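Putative fimbrial subunit (Corynebacterium diphtheriae, PDB 4HSQ) probably builds the shaft of a cell-surface pilus as the major pilin SpaD, represented here by its domains D2 and D3. Local coordinates at residues A[125-128]-A[133-136]; A[30-33]-A[37-40]; A[166-171]-A[198-203]; A[184-187]-A[191-194]; A[19-24]-A[142-147]. All blocks are in the same frame, centred on the assembly; numbering follows the deposited sequence.

Contact 1: A[125-128]-A[133-136]; sequences IFNN and KEVK
Phe126 and Val135 form the hydrogen-bonded pair at the heart of this antiparallel hairpin, each amide finding the other's carbonyl. Phe126 N donates to Val135 O at 3.0 Å, and Val135 N returns a shorter, nearly straight bond to Phe126 O at 2.8 Å (174° at the hydrogen). Two residue pairs further toward the turn, past the non-hydrogen-bonded pair Asn127-Glu134, Asn128 N donates to Lys133 O, also at 2.8 Å, closing the hairpin next to its turn.

Asn127 OD1 and Glu134 OE2 do not meet; water 1 lies between them and donates to both, at 2.7 Å and 2.8 Å. Glu134 OE2 also has a weak, long ion pair with Arg42 NH1. Asn127 ND2 is taken by Thr39 OG1, while Asn128 OD1 turns back to Asn130 ND2. Glu134 lays CG and its carboxylate carbon CD against Ile125 CG2, and the aliphatic part of Lys136 runs beside Ile125 CG1, so the exposed, charged Glu134 and Lys136 cover a buried isoleucine. Val135 CB stands over one face of the Phe126 ring, 4.0 Å from its centroid, in a CH-pi contact; Phe126 CG lies between its backbone N and carbonyl carbon (chi1 58°), which sets the ring alongside the valine.

Strand 117-127 receives strand 134-138 along one edge, while its backbone bonds at Ile125 and Asn127 reach Arg42 in strand 41-46 and Ala40 just before it.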
# COMPACT_ATOMS: atom_id res chain seq x y z
N ILE A 125 14.73 -11.27 16.94
CA ILE A 125 15.67 -12.33 17.32
C ILE A 125 16.68 -11.71 18.26
O ILE A 125 17.33 -10.70 17.94
CB ILE A 125 16.32 -12.99 16.05
CG1 ILE A 125 15.22 -13.44 15.03
CG2 ILE A 125 17.21 -14.19 16.45
CD1 ILE A 125 15.66 -13.61 13.56
N PHE A 126 16.83 -12.31 19.45
CA PHE A 126 17.78 -11.77 20.42
C PHE A 126 18.40 -12.86 21.27
O PHE A 126 17.89 -13.97 21.33
CB PHE A 126 17.06 -10.75 21.33
CG PHE A 126 15.87 -11.31 22.10
CD1 PHE A 126 16.05 -11.95 23.33
CD2 PHE A 126 14.57 -11.11 21.64
CE1 PHE A 126 14.96 -12.44 24.04
CE2 PHE A 126 13.48 -11.57 22.38
CZ PHE A 126 13.68 -12.24 23.57
N ASN A 127 19.48 -12.52 21.98
CA ASN A 127 20.11 -13.42 22.93
C ASN A 127 19.52 -13.12 24.29
O ASN A 127 19.49 -11.96 24.69
CB ASN A 127 21.64 -13.24 22.94
CG ASN A 127 22.35 -13.76 21.70
OD1 ASN A 127 21.79 -14.51 20.89
ND2 ASN A 127 23.61 -13.37 21.53
N ASN A 128 18.98 -14.13 24.97
CA ASN A 128 18.45 -13.95 26.33
C ASN A 128 19.66 -13.85 27.26
O ASN A 128 20.42 -14.81 27.35
CB ASN A 128 17.51 -15.11 26.70
CG ASN A 128 16.75 -14.84 27.98
OD1 ASN A 128 17.32 -14.51 29.01
ND2 ASN A 128 15.43 -14.95 27.92
N LYS A 133 20.77 -18.11 25.35
CA LYS A 133 20.04 -18.81 24.31
C LYS A 133 19.44 -17.79 23.33
O LYS A 133 19.05 -16.70 23.76
CB LYS A 133 18.92 -19.68 24.92
CG LYS A 133 19.45 -20.88 25.71
CD LYS A 133 18.39 -21.54 26.55
CE LYS A 133 18.85 -22.88 27.09
NZ LYS A 133 18.83 -23.95 26.04
N GLU A 134 19.39 -18.14 22.03
CA GLU A 134 18.79 -17.27 21.02
C GLU A 134 17.28 -17.49 21.06
O GLU A 134 16.83 -18.63 21.07
CB GLU A 134 19.36 -17.53 19.62
CG GLU A 134 19.04 -16.43 18.63
CD GLU A 134 19.70 -16.51 17.27
OE1 GLU A 134 19.35 -17.44 16.50
OE2 GLU A 134 20.48 -15.59 16.93
N VAL A 135 16.50 -16.38 21.13
CA VAL A 135 15.03 -16.40 21.17
C VAL A 135 14.52 -15.74 19.89
O VAL A 135 15.07 -14.72 19.47
CB VAL A 135 14.49 -15.69 22.44
CG1 VAL A 135 12.96 -15.57 22.42
CG2 VAL A 135 14.95 -16.40 23.72
N LYS A 136 13.50 -16.35 19.26
CA LYS A 136 12.90 -15.82 18.05
C LYS A 136 11.38 -15.70 18.26
O LYS A 136 10.68 -16.70 18.46
CB LYS A 136 13.25 -16.68 16.82
CG LYS A 136 12.67 -16.16 15.51
CD LYS A 136 12.44 -17.28 14.51
CE LYS A 136 12.44 -16.79 13.08
NZ LYS A 136 13.80 -16.78 12.49
O HOH W 1 20.76 -13.43 18.63

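Contact 2: A[30-33]-A[37-40]; sequences PTWG and KLTA
Packing of apolar side chains within a single loop defines this contact, in which Trp32 and Pro30 meet Leu38, with the backbone of Lys37 alongside. The loop connects strand 20-28 to strand 41-46 in the D2 domain, a two-sheet beta domain of the CnaA/CnaB pilin type that falls in the Sgo0707 N2 family of the adhesin clan, and so links two sheets. Neither segment has regular secondary structure; the indole supplies most of the first arm's contact with the second.

Trp32 offers one face of its ring system to the chain at Lys37 and Leu38. Leu38 CB stands over the six-membered ring, 4.0 Å from its centroid and 22° off the normal, in a CH-pi contact. Lys37 CA lies off-centre above the five-membered ring, 4.2 Å from its centroid, a looser CH-pi approach. A wide, flat residue suits this place because it can cover two successive residues at once. Trp32 CG sits between the backbone N and the carbonyl carbon (chi1 65°), which swings the indole across toward the second arm. Lys37 can contribute its backbone to the ring while its CB points away from the first arm and the side chain is exposed.

Outside the pair, Trp32 N is bonded to Ser97 OG, Pro129 packs on both Trp32 and Pro30, and Val95 touches Leu38. The rigid proline ring supplies a compact apolar surface at the buried end of the loop: Pro30 CG rests 3.8 Å from Leu38 CD1, the two side chains crossing at about a right angle.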
# COMPACT_ATOMS: atom_id res chain seq x y z
N PRO A 30 14.07 -8.69 26.41
CA PRO A 30 14.07 -9.53 27.62
C PRO A 30 14.48 -8.69 28.85
O PRO A 30 14.78 -7.48 28.74
CB PRO A 30 15.10 -10.62 27.28
CG PRO A 30 16.08 -9.92 26.37
CD PRO A 30 15.23 -8.99 25.54
N THR A 31 14.49 -9.32 30.03
CA THR A 31 14.92 -8.66 31.27
C THR A 31 16.27 -9.23 31.71
O THR A 31 16.59 -10.37 31.38
CB THR A 31 13.86 -8.81 32.38
OG1 THR A 31 13.62 -10.20 32.60
CG2 THR A 31 12.55 -8.06 32.08
N TRP A 32 17.07 -8.43 32.44
CA TRP A 32 18.39 -8.85 32.93
C TRP A 32 18.83 -7.98 34.09
O TRP A 32 18.42 -6.80 34.19
CB TRP A 32 19.46 -8.83 31.81
CG TRP A 32 19.77 -7.47 31.25
CD1 TRP A 32 20.73 -6.61 31.67
CD2 TRP A 32 19.10 -6.83 30.16
NE1 TRP A 32 20.73 -5.47 30.90
CE2 TRP A 32 19.72 -5.57 29.98
CE3 TRP A 32 18.03 -7.19 29.32
CZ2 TRP A 32 19.32 -4.68 28.98
CZ3 TRP A 32 17.64 -6.30 28.33
CH2 TRP A 32 18.28 -5.07 28.16
N GLY A 33 19.68 -8.57 34.95
CA GLY A 33 20.21 -7.93 36.13
C GLY A 33 21.32 -6.95 35.79
O GLY A 33 21.77 -6.90 34.64
N LYS A 37 24.24 -7.76 30.31
CA LYS A 37 23.88 -6.80 29.27
C LYS A 37 23.25 -7.59 28.13
O LYS A 37 23.45 -8.79 28.03
CB LYS A 37 25.08 -5.95 28.80
CG LYS A 37 26.29 -6.73 28.28
CD LYS A 37 27.41 -5.79 27.79
CE LYS A 37 28.67 -6.52 27.37
NZ LYS A 37 28.48 -7.32 26.13
N LEU A 38 22.44 -6.90 27.32
CA LEU A 38 21.83 -7.47 26.13
C LEU A 38 22.95 -7.54 25.11
O LEU A 38 23.59 -6.51 24.87
CB LEU A 38 20.66 -6.58 25.69
CG LEU A 38 19.85 -7.00 24.49
CD1 LEU A 38 19.13 -8.34 24.70
CD2 LEU A 38 18.85 -5.90 24.11
N THR A 39 23.28 -8.74 24.62
CA THR A 39 24.42 -8.92 23.72
C THR A 39 24.02 -8.95 22.24
O THR A 39 24.89 -8.77 21.39
CB THR A 39 25.23 -10.18 24.08
OG1 THR A 39 24.43 -11.35 23.86
CG2 THR A 39 25.79 -10.13 25.52
N ALA A 40 22.74 -9.19 21.93
CA ALA A 40 22.25 -9.19 20.55
C ALA A 40 20.76 -8.95 20.51
O ALA A 40 20.01 -9.48 21.32
CB ALA A 40 22.59 -10.51 19.84

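Contact 3: A[166-171]-A[198-203]; sequences AEFELY and GTFTID
Phe168 and Phe200 meet in the core of a beta sandwich, the prealbumin-like fold of domain D3, with one phenylalanine supplied by each of two facing sheets. The closest atoms are Phe168 CD2 and Phe200 CE2, 3.5 Å apart. Phe168 CD2 arrives at the edge of the Phe200 ring, near its plane, but the ring planes are inclined at 53°, an oblique meeting with centroids 5.7 Å apart. Phe200 CG lies between its backbone N and carbonyl carbon (chi1 63°), which turns the ring toward the facing sheet.

Beside this pair, Leu170 and Ile202 approach more loosely, CD2 to CD1 at 4.4 Å. Large apolar residues suit these inward positions because only side chains can bridge two sheets whose nearest CA atoms here, of Leu170 and Ile202, are 9.6 Å apart.

The second shell is led by Trp192, whose ring meets that of Phe200 and whose side chain touches Leu170 and Ile202. Backbone bonding of Phe168 to Trp192 fixes strand 167-173 against its neighbour, while strand 199-206 is held along strand 142-155. Alternation along strand 167-173 sends Glu169 away from the core, where Tyr171 OH donates to Glu169 OE1 at 2.9 Å from above the carboxylate plane.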
# COMPACT_ATOMS: atom_id res chain seq x y z
N ALA A 166 -9.85 9.66 -24.83
CA ALA A 166 -10.60 10.26 -23.72
C ALA A 166 -9.65 10.48 -22.58
O ALA A 166 -8.85 9.58 -22.28
CB ALA A 166 -11.77 9.37 -23.31
N GLU A 167 -9.72 11.65 -21.92
CA GLU A 167 -8.81 11.97 -20.82
C GLU A 167 -9.54 12.03 -19.50
O GLU A 167 -10.64 12.58 -19.41
CB GLU A 167 -8.04 13.27 -21.08
CG GLU A 167 -7.03 13.12 -22.20
CD GLU A 167 -6.33 14.39 -22.66
OE1 GLU A 167 -6.53 15.46 -22.04
OE2 GLU A 167 -5.58 14.30 -23.66
N PHE A 168 -8.90 11.46 -18.46
CA PHE A 168 -9.49 11.37 -17.14
C PHE A 168 -8.53 11.77 -16.03
O PHE A 168 -7.33 11.47 -16.09
CB PHE A 168 -9.93 9.92 -16.86
CG PHE A 168 -11.16 9.46 -17.63
CD1 PHE A 168 -12.42 9.49 -17.03
CD2 PHE A 168 -11.05 8.98 -18.93
CE1 PHE A 168 -13.55 9.03 -17.73
CE2 PHE A 168 -12.18 8.54 -19.63
CZ PHE A 168 -13.42 8.56 -19.03
N GLU A 169 -9.11 12.31 -14.96
CA GLU A 169 -8.44 12.54 -13.69
C GLU A 169 -9.08 11.61 -12.64
O GLU A 169 -10.20 11.15 -12.84
CB GLU A 169 -8.58 13.99 -13.24
CG GLU A 169 -7.77 14.95 -14.07
CD GLU A 169 -8.01 16.38 -13.64
OE1 GLU A 169 -9.14 16.69 -13.18
OE2 GLU A 169 -7.08 17.20 -13.79
N LEU A 170 -8.39 11.42 -11.50
CA LEU A 170 -8.88 10.59 -10.42
C LEU A 170 -8.95 11.38 -9.15
O LEU A 170 -8.02 12.13 -8.81
CB LEU A 170 -7.89 9.42 -10.23
CG LEU A 170 -8.28 8.42 -9.14
CD1 LEU A 170 -9.44 7.53 -9.62
CD2 LEU A 170 -7.09 7.56 -8.79
N TYR A 171 -10.02 11.16 -8.40
CA TYR A 171 -10.24 11.84 -7.14
C TYR A 171 -10.70 10.88 -6.08
O TYR A 171 -11.31 9.87 -6.41
CB TYR A 171 -11.38 12.89 -7.31
CG TYR A 171 -11.01 14.08 -8.16
CD1 TYR A 171 -10.68 15.30 -7.57
CD2 TYR A 171 -11.09 14.03 -9.55
CE1 TYR A 171 -10.36 16.42 -8.35
CE2 TYR A 171 -10.73 15.13 -10.34
CZ TYR A 171 -10.38 16.32 -9.73
OH TYR A 171 -10.07 17.43 -10.50
N GLY A 198 -9.38 1.67 -26.51
CA GLY A 198 -10.33 2.45 -25.72
C GLY A 198 -10.12 2.33 -24.22
O GLY A 198 -10.99 2.71 -23.44
N THR A 199 -8.95 1.84 -23.79
CA THR A 199 -8.72 1.63 -22.36
C THR A 199 -7.42 2.26 -21.83
O THR A 199 -6.52 2.63 -22.57
CB THR A 199 -8.65 0.09 -22.01
OG1 THR A 199 -7.35 -0.45 -22.27
CG2 THR A 199 -9.74 -0.74 -22.67
N PHE A 200 -7.34 2.33 -20.51
CA PHE A 200 -6.12 2.61 -19.74
C PHE A 200 -6.32 1.85 -18.45
O PHE A 200 -7.46 1.58 -18.09
CB PHE A 200 -5.82 4.11 -19.50
CG PHE A 200 -6.84 4.85 -18.68
CD1 PHE A 200 -6.85 4.76 -17.29
CD2 PHE A 200 -7.78 5.67 -19.29
CE1 PHE A 200 -7.79 5.46 -16.53
CE2 PHE A 200 -8.71 6.39 -18.53
CZ PHE A 200 -8.73 6.27 -17.16
N THR A 201 -5.23 1.53 -17.76
CA THR A 201 -5.32 0.86 -16.47
C THR A 201 -4.46 1.64 -15.48
O THR A 201 -3.30 1.95 -15.77
CB THR A 201 -4.88 -0.62 -16.59
OG1 THR A 201 -5.77 -1.30 -17.47
CG2 THR A 201 -4.91 -1.34 -15.25
N ILE A 202 -5.03 1.96 -14.32
CA ILE A 202 -4.30 2.58 -13.23
C ILE A 202 -3.86 1.44 -12.33
O ILE A 202 -4.71 0.79 -11.70
CB ILE A 202 -5.13 3.66 -12.46
CG1 ILE A 202 -5.74 4.72 -13.40
CG2 ILE A 202 -4.28 4.31 -11.33
CD1 ILE A 202 -6.68 5.73 -12.73
N ASP A 203 -2.56 1.15 -12.32
CA ASP A 203 -1.95 0.15 -11.45
C ASP A 203 -1.18 0.94 -10.34
O ASP A 203 -0.06 1.40 -10.57
CB ASP A 203 -1.04 -0.79 -12.26
CG ASP A 203 -0.42 -1.93 -11.45
OD1 ASP A 203 -0.53 -1.91 -10.22
OD2 ASP A 203 0.15 -2.84 -12.07

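Contact 4: A[184-187]-A[191-194]; sequences LTVD and KWTT
Val186 and Trp192 join a loop to an edge strand of the prealbumin-like beta sandwich of domain D3, the loop following strand 178-179 and the strand being the short 192-193.

Van der Waals packing comes first. Val186 CB lies near the plane of the indole, 4.0 Å from Trp192 CZ2, and so meets the edge of the six-membered ring. The neighbouring ring atom, Trp192 CH2, lies 3.7 Å from the carbonyl O of Leu184, which approaches obliquely. In Trp192 the CG atom is anti to its own carbonyl carbon (chi1 -64°), which carries the ring from the strand toward the loop.

Apolar contacts with the rest of the sandwich hold the loop in turn. Val186 packs on Ile202 and Leu205, so a compact branched residue can touch the indole and strand 199-206 together, and Leu184 touches Phe223 of strand 222-229. A backbone hydrogen bond between Leu184 and Leu170 of strand 167-173 ties this part of the loop to the strand that also pairs with strand 192-193.

Polar contact between the two segments passes through water. Tryptophan suits this partly exposed position because it pairs a large apolar surface with one N-H. Water 2 lies in the ring plane at the indole edge, accepting from Trp192 NE1 at 3.1 Å and donating to Val186 O at 2.9 Å.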
# COMPACT_ATOMS: atom_id res chain seq x y z
N LEU A 184 -5.55 13.18 -8.13
CA LEU A 184 -4.55 12.34 -7.49
C LEU A 184 -3.43 11.94 -8.43
O LEU A 184 -3.66 11.65 -9.59
CB LEU A 184 -5.23 11.05 -6.97
CG LEU A 184 -6.29 11.20 -5.87
CD1 LEU A 184 -6.87 9.85 -5.50
CD2 LEU A 184 -5.70 11.86 -4.62
N THR A 185 -2.21 11.90 -7.89
CA THR A 185 -1.06 11.40 -8.61
C THR A 185 -0.86 9.96 -8.16
O THR A 185 -0.73 9.67 -6.96
CB THR A 185 0.19 12.27 -8.38
OG1 THR A 185 -0.07 13.57 -8.89
CG2 THR A 185 1.44 11.67 -9.05
N VAL A 186 -0.84 9.05 -9.14
CA VAL A 186 -0.63 7.63 -8.91
C VAL A 186 0.53 7.22 -9.80
O VAL A 186 0.40 7.26 -11.04
CB VAL A 186 -1.90 6.75 -9.11
CG1 VAL A 186 -1.61 5.29 -8.75
CG2 VAL A 186 -3.08 7.28 -8.30
N ASP A 187 1.65 6.83 -9.16
CA ASP A 187 2.90 6.40 -9.81
C ASP A 187 3.35 7.45 -10.87
O ASP A 187 3.48 7.12 -12.04
CB ASP A 187 2.76 4.98 -10.40
CG ASP A 187 4.09 4.32 -10.80
OD1 ASP A 187 5.15 5.00 -10.71
OD2 ASP A 187 4.08 3.12 -11.14
N LYS A 191 -3.12 12.19 -14.88
CA LYS A 191 -4.08 12.22 -15.98
C LYS A 191 -3.80 11.03 -16.85
O LYS A 191 -2.64 10.77 -17.15
CB LYS A 191 -4.02 13.54 -16.77
CG LYS A 191 -5.16 13.66 -17.79
CD LYS A 191 -5.22 15.07 -18.36
CE LYS A 191 -5.91 16.03 -17.43
NZ LYS A 191 -6.13 17.36 -18.07
N TRP A 192 -4.87 10.31 -17.24
CA TRP A 192 -4.77 9.09 -18.07
C TRP A 192 -5.58 9.25 -19.34
O TRP A 192 -6.58 9.96 -19.34
CB TRP A 192 -5.27 7.87 -17.29
CG TRP A 192 -4.45 7.54 -16.09
CD1 TRP A 192 -3.44 6.63 -16.01
CD2 TRP A 192 -4.52 8.18 -14.80
NE1 TRP A 192 -2.87 6.66 -14.76
CE2 TRP A 192 -3.52 7.59 -13.99
CE3 TRP A 192 -5.36 9.16 -14.24
CZ2 TRP A 192 -3.35 7.94 -12.64
CZ3 TRP A 192 -5.17 9.52 -12.91
CH2 TRP A 192 -4.15 8.95 -12.14
N THR A 193 -5.11 8.64 -20.44
CA THR A 193 -5.78 8.73 -21.75
C THR A 193 -6.12 7.33 -22.25
O THR A 193 -5.30 6.44 -22.12
CB THR A 193 -4.90 9.50 -22.76
OG1 THR A 193 -4.56 10.75 -22.17
CG2 THR A 193 -5.65 9.79 -24.07
N THR A 194 -7.32 7.14 -22.83
CA THR A 194 -7.65 5.83 -23.38
C THR A 194 -6.80 5.61 -24.66
O THR A 194 -6.59 6.55 -25.43
CB THR A 194 -9.15 5.66 -23.60
OG1 THR A 194 -9.61 6.65 -24.53
CG2 THR A 194 -9.94 5.73 -22.28
O HOH W 2 -0.69 5.43 -13.00

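Contact 5: A[19-24]-A[142-147]; sequences DAYTYT and VVTYHG
The ring of Tyr23 meets Val142 CG2 obliquely, with its CE1 3.9 Å from that methyl, and makes a cation-pi contact with Lys8; the ring of Tyr21 is approached obliquely by Thr144 OG1. At the edges, in plane, lie polar atoms: Tyr23 OH at the phenol end of Tyr21, and water 3 at that of Tyr23.

These edge atoms form a short polar chain. Tyr21 OH donates to Tyr23 OH at 2.9 Å, and water 3 joins Tyr23 OH to Thr144 OG1, 2.7 Å from each and donating to the threonine. Thr144 OG1 has its main protein partner in Asp12 OD2, so the chain of hydroxyls ends at a carboxylate. The direct spacing between either tyrosine OH and Thr144 OG1 is 4.1 Å, and the water fills that step for Tyr23. Tyrosine suits such a buried place: the ring fills the apolar interior while the hydroxyl is satisfied there by another hydroxyl or by water. Different first torsions (chi1 71° for Tyr21, -69° for Tyr23) let residues two apart converge at their hydroxyls.

Strand 20-28, between strands 7-11 and 100-109 in its own sheet, faces strand 142-155 of the other sheet; the segments 20-24 and 142-147 run nearly antiparallel, their axes 10.5 Å apart at closest. Strand 142-155 pairs with strand 117-127 of D2 and, further along, with strands 199-206 and 264-271, tying this core to domain D3.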
# COMPACT_ATOMS: atom_id res chain seq x y z
N ASP A 19 3.06 5.21 -3.39
CA ASP A 19 2.91 6.12 -2.27
C ASP A 19 3.58 5.48 -1.07
O ASP A 19 3.35 4.30 -0.80
CB ASP A 19 1.44 6.44 -1.96
CG ASP A 19 0.75 7.30 -3.00
OD1 ASP A 19 1.44 8.13 -3.65
OD2 ASP A 19 -0.49 7.19 -3.13
N ALA A 20 4.41 6.24 -0.37
CA ALA A 20 5.10 5.69 0.80
C ALA A 20 4.13 5.34 1.91
O ALA A 20 3.20 6.10 2.19
CB ALA A 20 6.12 6.69 1.33
N TYR A 21 4.36 4.20 2.57
CA TYR A 21 3.55 3.85 3.75
C TYR A 21 4.46 3.16 4.74
O TYR A 21 5.61 2.89 4.41
CB TYR A 21 2.27 3.07 3.42
CG TYR A 21 2.44 1.64 2.97
CD1 TYR A 21 2.48 0.60 3.90
CD2 TYR A 21 2.45 1.31 1.62
CE1 TYR A 21 2.56 -0.73 3.49
CE2 TYR A 21 2.55 -0.01 1.20
CZ TYR A 21 2.59 -1.03 2.14
OH TYR A 21 2.70 -2.35 1.75
N THR A 22 3.98 2.92 5.96
CA THR A 22 4.86 2.39 6.97
C THR A 22 4.35 1.15 7.64
O THR A 22 3.14 0.87 7.66
CB THR A 22 5.14 3.45 8.09
OG1 THR A 22 3.93 3.85 8.72
CG2 THR A 22 5.91 4.69 7.57
N TYR A 23 5.31 0.37 8.14
CA TYR A 23 5.12 -0.76 9.02
C TYR A 23 5.72 -0.42 10.35
O TYR A 23 6.77 0.22 10.39
CB TYR A 23 5.76 -2.05 8.51
CG TYR A 23 5.07 -2.60 7.28
CD1 TYR A 23 3.78 -3.13 7.36
CD2 TYR A 23 5.73 -2.67 6.06
CE1 TYR A 23 3.15 -3.68 6.23
CE2 TYR A 23 5.11 -3.20 4.93
CZ TYR A 23 3.83 -3.71 5.03
OH TYR A 23 3.23 -4.23 3.91
N THR A 24 5.12 -0.93 11.42
CA THR A 24 5.72 -0.77 12.74
C THR A 24 5.80 -2.15 13.40
O THR A 24 4.83 -2.92 13.35
CB THR A 24 4.97 0.27 13.62
OG1 THR A 24 5.16 1.57 13.04
CG2 THR A 24 5.51 0.30 15.08
N VAL A 142 -0.01 -8.82 8.91
CA VAL A 142 -0.87 -7.70 8.53
C VAL A 142 -1.03 -7.76 7.04
O VAL A 142 -0.21 -8.36 6.36
CB VAL A 142 -0.39 -6.30 9.00
CG1 VAL A 142 -0.47 -6.19 10.52
CG2 VAL A 142 1.03 -5.97 8.49
N VAL A 143 -2.10 -7.17 6.53
CA VAL A 143 -2.35 -7.24 5.10
C VAL A 143 -2.72 -5.86 4.60
O VAL A 143 -3.43 -5.11 5.27
CB VAL A 143 -3.47 -8.30 4.79
CG1 VAL A 143 -3.56 -8.56 3.30
CG2 VAL A 143 -3.24 -9.62 5.53
N THR A 144 -2.28 -5.57 3.38
CA THR A 144 -2.56 -4.32 2.64
C THR A 144 -3.11 -4.73 1.29
O THR A 144 -2.48 -5.54 0.61
CB THR A 144 -1.27 -3.50 2.49
OG1 THR A 144 -0.76 -3.22 3.80
CG2 THR A 144 -1.50 -2.20 1.73
N TYR A 145 -4.21 -4.12 0.86
CA TYR A 145 -4.83 -4.47 -0.41
C TYR A 145 -4.85 -3.33 -1.40
O TYR A 145 -5.26 -2.22 -1.07
CB TYR A 145 -6.29 -4.90 -0.21
CG TYR A 145 -6.51 -6.13 0.64
CD1 TYR A 145 -6.67 -7.39 0.06
CD2 TYR A 145 -6.56 -6.04 2.03
CE1 TYR A 145 -6.95 -8.52 0.84
CE2 TYR A 145 -6.86 -7.16 2.82
CZ TYR A 145 -7.02 -8.39 2.22
OH TYR A 145 -7.28 -9.49 3.00
N HIS A 146 -4.46 -3.63 -2.63
CA HIS A 146 -4.50 -2.69 -3.76
C HIS A 146 -5.07 -3.39 -4.93
O HIS A 146 -4.83 -4.58 -5.09
CB HIS A 146 -3.10 -2.13 -4.11
CG HIS A 146 -2.55 -1.16 -3.10
ND1 HIS A 146 -1.93 -1.60 -1.94
CD2 HIS A 146 -2.52 0.20 -3.12
CE1 HIS A 146 -1.55 -0.50 -1.30
NE2 HIS A 146 -1.89 0.60 -1.97
N GLY A 147 -5.72 -2.65 -5.82
CA GLY A 147 -6.27 -3.26 -7.03
C GLY A 147 -6.03 -2.37 -8.23
O GLY A 147 -5.67 -1.20 -8.09
O HOH W 3 0.84 -5.32 4.46

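Contacts 3 and 5 are buried and bring facing sheets together through side chains rather than backbone bonds, yet contact 3 is wholly apolar whereas contact 5 builds hydroxyls and a water into its core. Contacts 1, 2 and 4 are partly buried and local: a hairpin held by backbone bonds, a loop packed on an indole face, and a loop set at an indole edge. Contacts 1 and 2 touch through Asn127 with Ala40 and Phe126 with Pro30. Contact 4 is nested within contact 3, and strands 192-193 and 167-173 are neighbours in one sheet. About 51 Å separates the centres of contacts 1 and 3, and strand 142-155 of contact 5 runs between the domains.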